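Local coordinates for DNA repair protein RecN (Deinococcus radiodurans, PDB 4ABY) that probably takes part in recombinational repair of DNA double-strand breaks as an SMC-like ATPase, of which this is the head domain, at residues 86-91 against 117-122; 168-173 against 232-237; 354-359 against 395-400. One frame throughout, in Å; residues are numbered along the deposited sequence.

Overall arrangement
The three contacts hold different elements of the RecN head domain, and none touches another; their centres lie about 33 to 42 Å apart. All are partly buried rather than deep core. Interaction 1 ties the loop after the P-loop helix to a strand of the antiparallel sheet, through side chains that reach backbone carbonyls, with a leucine packed between them. Interaction 2, across the centre of the chain from interactions 1 and 3, joins two helices by a salt bridge and a leucine contact beside it. Interaction 3 is apolar, without a hydrogen bond between its segments. It lies next to the predicted ATP site, while interaction 2 is away from that site.

Interaction 1. Residues 86-91 against 117-122; sequences GRANHD and ASRRLS
His90 reaches across from the loop to the end of the strand at Ser122. The bond from CA to CB runs beside the strand, not at it. CG stands anti to the carbonyl carbon (chi1 -82°), and this turn brings the ring closer to the strand. On one side of the ring, ND1 bonds back to Ala88 O of its own loop, 3.1 Å away, with that oxygen in the ring plane. CE1 lies 4.3 Å from Leu121 CD2. On the far side, CD2 and NE2 both face the Ser122 carbonyl. NE2 makes a weak hydrogen bond to Ser122 O at 2.7 Å, bent to 124°. A leucine in place of His90 would probably leave the Ala88 and Ser122 carbonyls without this shared partner and the loop less firmly held at the strand end.

The loop 86-91 follows helix 69-83, the helix that leads out of the P-loop. Residues 117-122 belong to the antiparallel sheet of the ATPase head, where Leu121 pairs with Leu100 and Arg119 with Val102. The contact therefore joins the P-loop helix region to that sheet.

Three residues earlier in the strand, Arg119 points at the loop. With CG anti to the backbone N (chi1 -176°) and a bend at chi2, the chain brings the guanidinium to Gly86. NH2 gives a hydrogen bond to Gly86 O, 2.7 Å, nearly in line with the C=O bond. NH1 makes a weak hydrogen bond to Leu82 O of the helix. Between the two polar anchors sits Leu121. Its CD2 packs on Ala88 CB at 3.8 Å, and CD1 lies 3.4 Å from Asn89 O. Asn89 itself forms an Asx turn, its OD1 accepting from Asp91 N.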
loop_
_atom_site.group_PDB
_atom_site.type_symbol
_atom_site.label_atom_id
_atom_site.label_comp_id
_atom_site.label_asym_id
_atom_site.label_seq_id
_atom_site.Cartn_x
_atom_site.Cartn_y
_atom_site.Cartn_z
ATOM N N GLY A 86 1.280 1.919 13.403
ATOM C CA GLY A 86 0.555 0.679 13.594
ATOM C C GLY A 86 0.403 0.257 15.048
ATOM O O GLY A 86 0.825 0.958 15.969
ATOM N N ARG A 87 -0.214 -0.902 15.246
ATOM C CA ARG A 87 -0.409 -1.467 16.571
ATOM C C ARG A 87 0.898 -1.491 17.337
ATOM O O ARG A 87 1.970 -1.541 16.740
ATOM C CB ARG A 87 -0.950 -2.887 16.437
ATOM C CG ARG A 87 -1.095 -3.643 17.739
ATOM C CD ARG A 87 -1.789 -4.967 17.493
ATOM N NE ARG A 87 -3.012 -4.777 16.718
ATOM C CZ ARG A 87 -3.109 -4.981 15.409
ATOM N NH1 ARG A 87 -2.053 -5.396 14.718
ATOM N NH2 ARG A 87 -4.265 -4.775 14.791
ATOM N N ALA A 88 0.810 -1.448 18.661
ATOM C CA ALA A 88 1.995 -1.566 19.500
ATOM C C ALA A 88 2.214 -3.028 19.857
ATOM O O ALA A 88 1.998 -3.441 20.999
ATOM C CB ALA A 88 1.850 -0.729 20.751
ATOM N N ASN A 89 2.638 -3.806 18.867
ATOM C CA ASN A 89 2.819 -5.238 19.036
ATOM C C ASN A 89 4.096 -5.560 19.800
ATOM O O ASN A 89 5.192 -5.490 19.250
ATOM C CB ASN A 89 2.838 -5.925 17.675
ATOM C CG ASN A 89 2.778 -7.425 17.782
ATOM O OD1 ASN A 89 2.718 -7.977 18.880
ATOM N ND2 ASN A 89 2.787 -8.101 16.641
ATOM N N HIS A 90 3.948 -5.924 21.069
ATOM C CA HIS A 90 5.098 -6.222 21.913
ATOM C C HIS A 90 5.768 -7.544 21.570
ATOM O O HIS A 90 6.862 -7.835 22.052
ATOM C CB HIS A 90 4.703 -6.183 23.387
ATOM C CG HIS A 90 4.670 -4.799 23.956
ATOM N ND1 HIS A 90 3.904 -3.792 23.414
ATOM C CD2 HIS A 90 5.317 -4.254 25.013
ATOM C CE1 HIS A 90 4.079 -2.683 24.112
ATOM N NE2 HIS A 90 4.929 -2.938 25.087
ATOM N N ASP A 91 5.111 -8.339 20.735
ATOM C CA ASP A 91 5.691 -9.591 20.264
ATOM C C ASP A 91 6.911 -9.290 19.398
ATOM O O ASP A 91 7.807 -10.121 19.244
ATOM C CB ASP A 91 4.665 -10.393 19.457
ATOM C CG ASP A 91 3.381 -10.662 20.230
ATOM O OD1 ASP A 91 3.313 -10.299 21.426
ATOM O OD2 ASP A 91 2.437 -11.237 19.636
ATOM N N ALA A 117 11.483 9.660 11.555
ATOM C CA ALA A 117 10.378 9.233 12.398
ATOM C C ALA A 117 10.866 8.023 13.174
ATOM O O ALA A 117 11.706 7.268 12.686
ATOM C CB ALA A 117 9.168 8.874 11.555
ATOM N N SER A 118 10.365 7.840 14.386
ATOM C CA SER A 118 10.773 6.687 15.169
ATOM C C SER A 118 9.635 6.131 16.010
ATOM O O SER A 118 8.678 6.835 16.335
ATOM C CB SER A 118 11.969 7.027 16.058
ATOM O OG SER A 118 11.546 7.560 17.298
ATOM N N ARG A 119 9.758 4.854 16.350
ATOM C CA ARG A 119 8.793 4.177 17.194
ATOM C C ARG A 119 9.565 3.298 18.167
ATOM O O ARG A 119 10.349 2.452 17.751
ATOM C CB ARG A 119 7.854 3.332 16.334
ATOM C CG ARG A 119 6.737 2.639 17.093
ATOM C CD ARG A 119 5.755 3.631 17.685
ATOM N NE ARG A 119 4.534 2.963 18.121
ATOM C CZ ARG A 119 3.499 2.720 17.323
ATOM N NH1 ARG A 119 3.538 3.098 16.052
ATOM N NH2 ARG A 119 2.423 2.106 17.793
ATOM N N ARG A 120 9.362 3.522 19.463
ATOM C CA ARG A 120 10.024 2.735 20.500
ATOM C C ARG A 120 8.996 1.959 21.300
ATOM O O ARG A 120 8.039 2.532 21.809
ATOM C CB ARG A 120 10.814 3.642 21.447
ATOM C CG ARG A 120 11.507 2.898 22.578
ATOM C CD ARG A 120 12.214 3.851 23.534
ATOM N NE ARG A 120 11.271 4.565 24.394
ATOM C CZ ARG A 120 10.808 4.093 25.551
ATOM N NH1 ARG A 120 11.202 2.906 25.993
ATOM N NH2 ARG A 120 9.948 4.807 26.269
ATOM N N LEU A 121 9.187 0.651 21.407
ATOM C CA LEU A 121 8.310 -0.164 22.230
ATOM C C LEU A 121 9.062 -0.657 23.450
ATOM O O LEU A 121 10.184 -1.142 23.344
ATOM C CB LEU A 121 7.763 -1.344 21.439
ATOM C CG LEU A 121 6.743 -0.988 20.365
ATOM C CD1 LEU A 121 6.193 -2.259 19.753
ATOM C CD2 LEU A 121 5.627 -0.148 20.955
ATOM N N SER A 122 8.442 -0.524 24.614
ATOM C CA SER A 122 9.086 -0.916 25.853
ATOM C C SER A 122 8.388 -2.121 26.454
ATOM O O SER A 122 7.162 -2.182 26.494
ATOM C CB SER A 122 9.078 0.246 26.842
ATOM O OG SER A 122 9.642 -0.143 28.079
#

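Interaction 2. Residues 168-173 against 232-237; sequences GLLDRR and AARERE
The last turn of helix 163-171 and the residues just after it run up to helix 214-249, with Leu170 CA 6.6 Å from Arg234 CA and Arg173 CA 6.8 Å from Glu237 CA. Asp171 and Arg234 form a salt bridge. The guanidinium grips the carboxylate side-on with two nitrogens, one to each oxygen. NE gives a hydrogen bond to Asp171 OD1 at 2.9 Å. NH2 gives one to Asp171 OD2 at 2.8 Å, in the guanidinium plane, and uses the syn lone pair of that oxygen. The two flat groups are 19° apart, so nearly coplanar. The extended chain of Arg234 from CG to NE carries its head out to the acid. Two bonds to one carboxylate limit how either group can turn.

Helix 214-249 and helix 175-197 are long helices, and Arg236 makes a salt bridge to Glu177 on the latter. The pair is consistent with the root of the coiled-coil arm of SMC-like proteins, and the contact ties helix 214-249 to the short helix 163-171.

Leu170 supplies the apolar part. Its CG is anti to the backbone N, chi1 -173°, which sends both methyls toward the long helix. CD2 rests on Arg234 CB at 3.8 Å, and CD1 lies 3.8 Å from Arg234 O. Phe261 and Val277 also touch Leu170. Beyond it, Arg173 CB meets Glu237 CB at 4.3 Å. Arg173 and Glu237 have opposite charges, but their charged atoms do not touch. Glu237 OE2 forms a salt bridge with Arg236 NE of its own helix.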
loop_
_atom_site.group_PDB
_atom_site.type_symbol
_atom_site.label_atom_id
_atom_site.label_comp_id
_atom_site.label_asym_id
_atom_site.label_seq_id
_atom_site.Cartn_x
_atom_site.Cartn_y
_atom_site.Cartn_z
ATOM N N GLY A 168 -12.701 8.203 -3.930
ATOM C CA GLY A 168 -11.775 9.089 -4.606
ATOM C C GLY A 168 -11.336 8.544 -5.948
ATOM O O GLY A 168 -11.202 9.291 -6.914
ATOM N N LEU A 169 -11.116 7.235 -6.000
ATOM C CA LEU A 169 -10.698 6.567 -7.224
ATOM C C LEU A 169 -11.577 6.963 -8.398
ATOM O O LEU A 169 -11.080 7.244 -9.488
ATOM C CB LEU A 169 -10.738 5.048 -7.043
ATOM C CG LEU A 169 -9.461 4.333 -6.596
ATOM C CD1 LEU A 169 -8.767 5.069 -5.460
ATOM C CD2 LEU A 169 -9.778 2.902 -6.200
ATOM N N LEU A 170 -12.886 6.986 -8.168
ATOM C CA LEU A 170 -13.847 7.268 -9.227
ATOM C C LEU A 170 -14.057 8.765 -9.406
ATOM O O LEU A 170 -14.204 9.249 -10.526
ATOM C CB LEU A 170 -15.178 6.578 -8.926
ATOM C CG LEU A 170 -16.266 6.615 -10.003
ATOM C CD1 LEU A 170 -15.725 6.148 -11.347
ATOM C CD2 LEU A 170 -17.454 5.771 -9.576
ATOM N N ASP A 171 -14.054 9.497 -8.300
ATOM C CA ASP A 171 -14.348 10.923 -8.338
ATOM C C ASP A 171 -13.259 11.766 -8.995
ATOM O O ASP A 171 -13.517 12.906 -9.386
ATOM C CB ASP A 171 -14.674 11.452 -6.937
ATOM C CG ASP A 171 -16.105 11.158 -6.525
ATOM O OD1 ASP A 171 -16.737 10.281 -7.151
ATOM O OD2 ASP A 171 -16.600 11.807 -5.577
ATOM N N ARG A 172 -12.052 11.222 -9.117
ATOM C CA ARG A 172 -10.981 11.956 -9.793
ATOM C C ARG A 172 -10.979 11.672 -11.292
ATOM O O ARG A 172 -10.059 12.064 -12.011
ATOM C CB ARG A 172 -9.605 11.711 -9.154
ATOM C CG ARG A 172 -9.107 10.272 -9.153
ATOM C CD ARG A 172 -7.862 10.155 -8.265
ATOM N NE ARG A 172 -7.504 8.773 -7.939
ATOM C CZ ARG A 172 -6.428 8.144 -8.405
ATOM N NH1 ARG A 172 -5.587 8.766 -9.226
ATOM N NH2 ARG A 172 -6.185 6.887 -8.048
ATOM N N ARG A 173 -12.036 11.002 -11.745
ATOM C CA ARG A 173 -12.274 10.767 -13.165
ATOM C C ARG A 173 -13.387 11.688 -13.649
ATOM O O ARG A 173 -13.625 11.822 -14.850
ATOM C CB ARG A 173 -12.670 9.312 -13.404
ATOM C CG ARG A 173 -11.673 8.304 -12.866
ATOM C CD ARG A 173 -10.410 8.248 -13.717
ATOM N NE ARG A 173 -10.543 7.303 -14.821
ATOM C CZ ARG A 173 -9.523 6.653 -15.371
ATOM N NH1 ARG A 173 -8.285 6.844 -14.919
ATOM N NH2 ARG A 173 -9.742 5.804 -16.371
ATOM N N ALA A 232 -24.494 10.227 -12.411
ATOM C CA ALA A 232 -24.524 9.861 -13.822
ATOM C C ALA A 232 -23.114 9.791 -14.396
ATOM O O ALA A 232 -22.796 8.899 -15.178
ATOM C CB ALA A 232 -25.362 10.851 -14.603
ATOM N N ALA A 233 -22.276 10.744 -14.005
ATOM C CA ALA A 233 -20.894 10.768 -14.443
ATOM C C ALA A 233 -20.152 9.601 -13.822
ATOM O O ALA A 233 -19.362 8.935 -14.482
ATOM C CB ALA A 233 -20.241 12.074 -14.053
ATOM N N ARG A 234 -20.411 9.360 -12.542
ATOM C CA ARG A 234 -19.793 8.243 -11.840
ATOM C C ARG A 234 -20.058 6.931 -12.573
ATOM O O ARG A 234 -19.125 6.246 -12.990
ATOM C CB ARG A 234 -20.291 8.174 -10.394
ATOM C CG ARG A 234 -19.671 9.225 -9.481
ATOM C CD ARG A 234 -20.316 9.225 -8.106
ATOM N NE ARG A 234 -19.583 10.054 -7.150
ATOM C CZ ARG A 234 -20.024 10.358 -5.932
ATOM N NH1 ARG A 234 -21.201 9.907 -5.520
ATOM N NH2 ARG A 234 -19.290 11.116 -5.127
ATOM N N GLU A 235 -21.333 6.591 -12.741
ATOM C CA GLU A 235 -21.710 5.379 -13.462
ATOM C C GLU A 235 -21.153 5.371 -14.882
ATOM O O GLU A 235 -20.812 4.314 -15.415
ATOM C CB GLU A 235 -23.230 5.214 -13.493
ATOM C CG GLU A 235 -23.834 4.681 -12.200
ATOM C CD GLU A 235 -25.357 4.746 -12.196
ATOM O OE1 GLU A 235 -25.911 5.742 -12.709
ATOM O OE2 GLU A 235 -26.001 3.807 -11.677
ATOM N N ARG A 236 -21.065 6.550 -15.489
ATOM C CA ARG A 236 -20.559 6.674 -16.848
ATOM C C ARG A 236 -19.088 6.289 -16.918
ATOM O O ARG A 236 -18.685 5.508 -17.778
ATOM C CB ARG A 236 -20.737 8.103 -17.355
ATOM C CG ARG A 236 -20.229 8.337 -18.772
ATOM C CD ARG A 236 -20.150 9.827 -19.101
ATOM N NE ARG A 236 -18.950 10.460 -18.551
ATOM C CZ ARG A 236 -18.929 11.664 -17.986
ATOM N NH1 ARG A 236 -20.045 12.372 -17.886
ATOM N NH2 ARG A 236 -17.793 12.162 -17.516
ATOM N N GLU A 237 -18.295 6.839 -16.004
ATOM C CA GLU A 237 -16.850 6.657 -16.025
ATOM C C GLU A 237 -16.390 5.417 -15.273
ATOM O O GLU A 237 -15.202 5.108 -15.256
ATOM C CB GLU A 237 -16.158 7.893 -15.454
ATOM C CG GLU A 237 -16.252 9.113 -16.344
ATOM C CD GLU A 237 -15.543 8.919 -17.669
ATOM O OE1 GLU A 237 -14.290 8.926 -17.680
ATOM O OE2 GLU A 237 -16.239 8.761 -18.696
#

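Interaction 3. Residues 354-359 against 395-400; sequences HLAQIA and RMLSGN
Ala356 of the short helix 356-359 packs against Met396 and Leu397 at the end of helix 387-398, and these contacts are apolar. Ala356 CB meets two neighbouring residues: Met396 CB lies 3.9 Å from it, and Leu397 CD2 3.5 Å. Met396, present here as selenomethionine, reaches on beside the short helix. Its CG is anti to the carbonyl carbon, chi1 -63°, and the chain bends at chi3. SE then packs on Ala359 CB at 3.9 Å.

The second kind of contact is between a methyl and a backbone. Met396 CE lies against the peptide that links His354 and Leu355, 3.5 Å from His354 C and 3.8 Å from Leu355 N. A third, looser one sets an apolar group against a polar one: the amide NE2 of Gln357 is 3.9 Å from Leu397 CD2. No hydrogen bond joins the two segments.

His354 follows strand 348-352 and is probably the histidine of the H-loop, or switch, of ABC-type ATPases. Its side chain is about 4 Å from that of Thr69, a predicted ATP-binding residue. Its backbone N bonds to Asp325 OD2. Leu355 takes the N-cap position of helix 356-359.

Around the contact, Leu412 of helix 403-413 touches Ala356, Gln357 and Leu397, Thr66 of strand 62-67 touches Met396, and helix 330-343 packs on Leu355 and Gln357.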
loop_
_atom_site.group_PDB
_atom_site.type_symbol
_atom_site.label_atom_id
_atom_site.label_comp_id
_atom_site.label_asym_id
_atom_site.label_seq_id
_atom_site.Cartn_x
_atom_site.Cartn_y
_atom_site.Cartn_z
ATOM N N HIS A 354 10.542 -14.685 -2.819
ATOM C CA HIS A 354 11.276 -15.947 -2.925
ATOM C C HIS A 354 11.366 -16.410 -4.374
ATOM O O HIS A 354 11.927 -17.461 -4.667
ATOM C CB HIS A 354 10.637 -17.034 -2.056
ATOM C CG HIS A 354 9.184 -17.257 -2.335
ATOM N ND1 HIS A 354 8.189 -16.517 -1.732
ATOM C CD2 HIS A 354 8.557 -18.145 -3.143
ATOM C CE1 HIS A 354 7.010 -16.935 -2.162
ATOM N NE2 HIS A 354 7.206 -17.921 -3.020
ATOM N N LEU A 355 10.816 -15.602 -5.275
ATOM C CA LEU A 355 10.794 -15.913 -6.700
ATOM C C LEU A 355 11.874 -15.149 -7.452
ATOM O O LEU A 355 11.929 -13.925 -7.394
ATOM C CB LEU A 355 9.426 -15.570 -7.294
ATOM C CG LEU A 355 8.223 -16.358 -6.773
ATOM C CD1 LEU A 355 6.927 -15.798 -7.338
ATOM C CD2 LEU A 355 8.378 -17.826 -7.115
ATOM N N ALA A 356 12.724 -15.874 -8.169
ATOM C CA ALA A 356 13.808 -15.250 -8.918
ATOM C C ALA A 356 13.286 -14.271 -9.960
ATOM O O ALA A 356 13.953 -13.292 -10.283
ATOM C CB ALA A 356 14.678 -16.304 -9.570
ATOM N N GLN A 357 12.093 -14.535 -10.487
ATOM C CA GLN A 357 11.497 -13.658 -11.486
ATOM C C GLN A 357 11.356 -12.242 -10.944
ATOM O O GLN A 357 11.674 -11.266 -11.627
ATOM C CB GLN A 357 10.129 -14.178 -11.926
ATOM C CG GLN A 357 10.180 -15.458 -12.732
ATOM C CD GLN A 357 10.359 -16.686 -11.868
ATOM O OE1 GLN A 357 9.808 -16.774 -10.770
ATOM N NE2 GLN A 357 11.124 -17.650 -12.365
ATOM N N ILE A 358 10.884 -12.137 -9.709
ATOM C CA ILE A 358 10.670 -10.842 -9.091
ATOM C C ILE A 358 11.982 -10.176 -8.693
ATOM O O ILE A 358 12.190 -8.995 -8.962
ATOM C CB ILE A 358 9.743 -10.962 -7.877
ATOM C CG1 ILE A 358 8.409 -11.575 -8.311
ATOM C CG2 ILE A 358 9.538 -9.606 -7.221
ATOM C CD1 ILE A 358 7.421 -11.755 -7.188
ATOM N N ALA A 359 12.869 -10.936 -8.059
ATOM C CA ALA A 359 14.150 -10.404 -7.600
ATOM C C ALA A 359 14.953 -9.805 -8.747
ATOM O O ALA A 359 15.538 -8.731 -8.614
ATOM C CB ALA A 359 14.953 -11.487 -6.906
ATOM N N ARG A 395 20.642 -19.383 -7.542
ATOM C CA ARG A 395 20.280 -20.124 -6.321
ATOM C C ARG A 395 18.773 -20.136 -6.082
ATOM O O ARG A 395 18.241 -21.105 -5.547
ATOM C CB ARG A 395 20.968 -19.562 -5.059
ATOM C CG ARG A 395 20.301 -20.050 -3.741
ATOM C CD ARG A 395 20.842 -19.382 -2.462
ATOM N NE ARG A 395 20.019 -18.277 -1.957
ATOM C CZ ARG A 395 18.730 -18.381 -1.631
ATOM N NH1 ARG A 395 18.089 -19.532 -1.782
ATOM N NH2 ARG A 395 18.065 -17.329 -1.169
HETATM N N MSE A 396 18.085 -19.059 -6.448
HETATM C CA MSE A 396 16.652 -18.989 -6.161
HETATM C C MSE A 396 15.837 -19.880 -7.117
HETATM O O MSE A 396 14.786 -20.413 -6.745
HETATM C CB MSE A 396 16.131 -17.535 -6.161
HETATM C CG MSE A 396 16.736 -16.639 -5.080
HETATM SE SE MSE A 396 16.235 -14.780 -5.267
HETATM C CE MSE A 396 14.430 -14.814 -4.600
ATOM N N LEU A 397 16.340 -20.046 -8.337
ATOM C CA LEU A 397 15.747 -20.961 -9.310
ATOM C C LEU A 397 16.140 -22.403 -9.002
ATOM O O LEU A 397 15.301 -23.230 -8.620
ATOM C CB LEU A 397 16.225 -20.607 -10.720
ATOM C CG LEU A 397 16.105 -19.169 -11.240
ATOM C CD1 LEU A 397 17.153 -18.838 -12.278
ATOM C CD2 LEU A 397 14.739 -18.937 -11.811
ATOM N N SER A 398 17.429 -22.669 -9.098
ATOM C CA SER A 398 17.993 -23.979 -8.876
ATOM C C SER A 398 18.534 -24.257 -7.509
ATOM O O SER A 398 19.106 -25.286 -7.294
ATOM C CB SER A 398 19.139 -24.165 -9.827
ATOM O OG SER A 398 19.856 -22.971 -9.910
ATOM N N GLY A 399 18.422 -23.353 -6.570
ATOM C CA GLY A 399 18.988 -23.695 -5.301
ATOM C C GLY A 399 20.428 -24.124 -5.481
ATOM O O GLY A 399 20.797 -25.196 -5.079
ATOM N N ASN A 400 21.224 -23.295 -6.134
ATOM C CA ASN A 400 22.645 -23.507 -6.311
ATOM C C ASN A 400 23.004 -23.467 -7.757
ATOM O O ASN A 400 22.269 -23.962 -8.568
ATOM C CB ASN A 400 23.053 -24.794 -5.647
ATOM C CG ASN A 400 23.009 -24.682 -4.151
ATOM O OD1 ASN A 400 23.091 -23.582 -3.614
ATOM N ND2 ASN A 400 22.850 -25.807 -3.467
#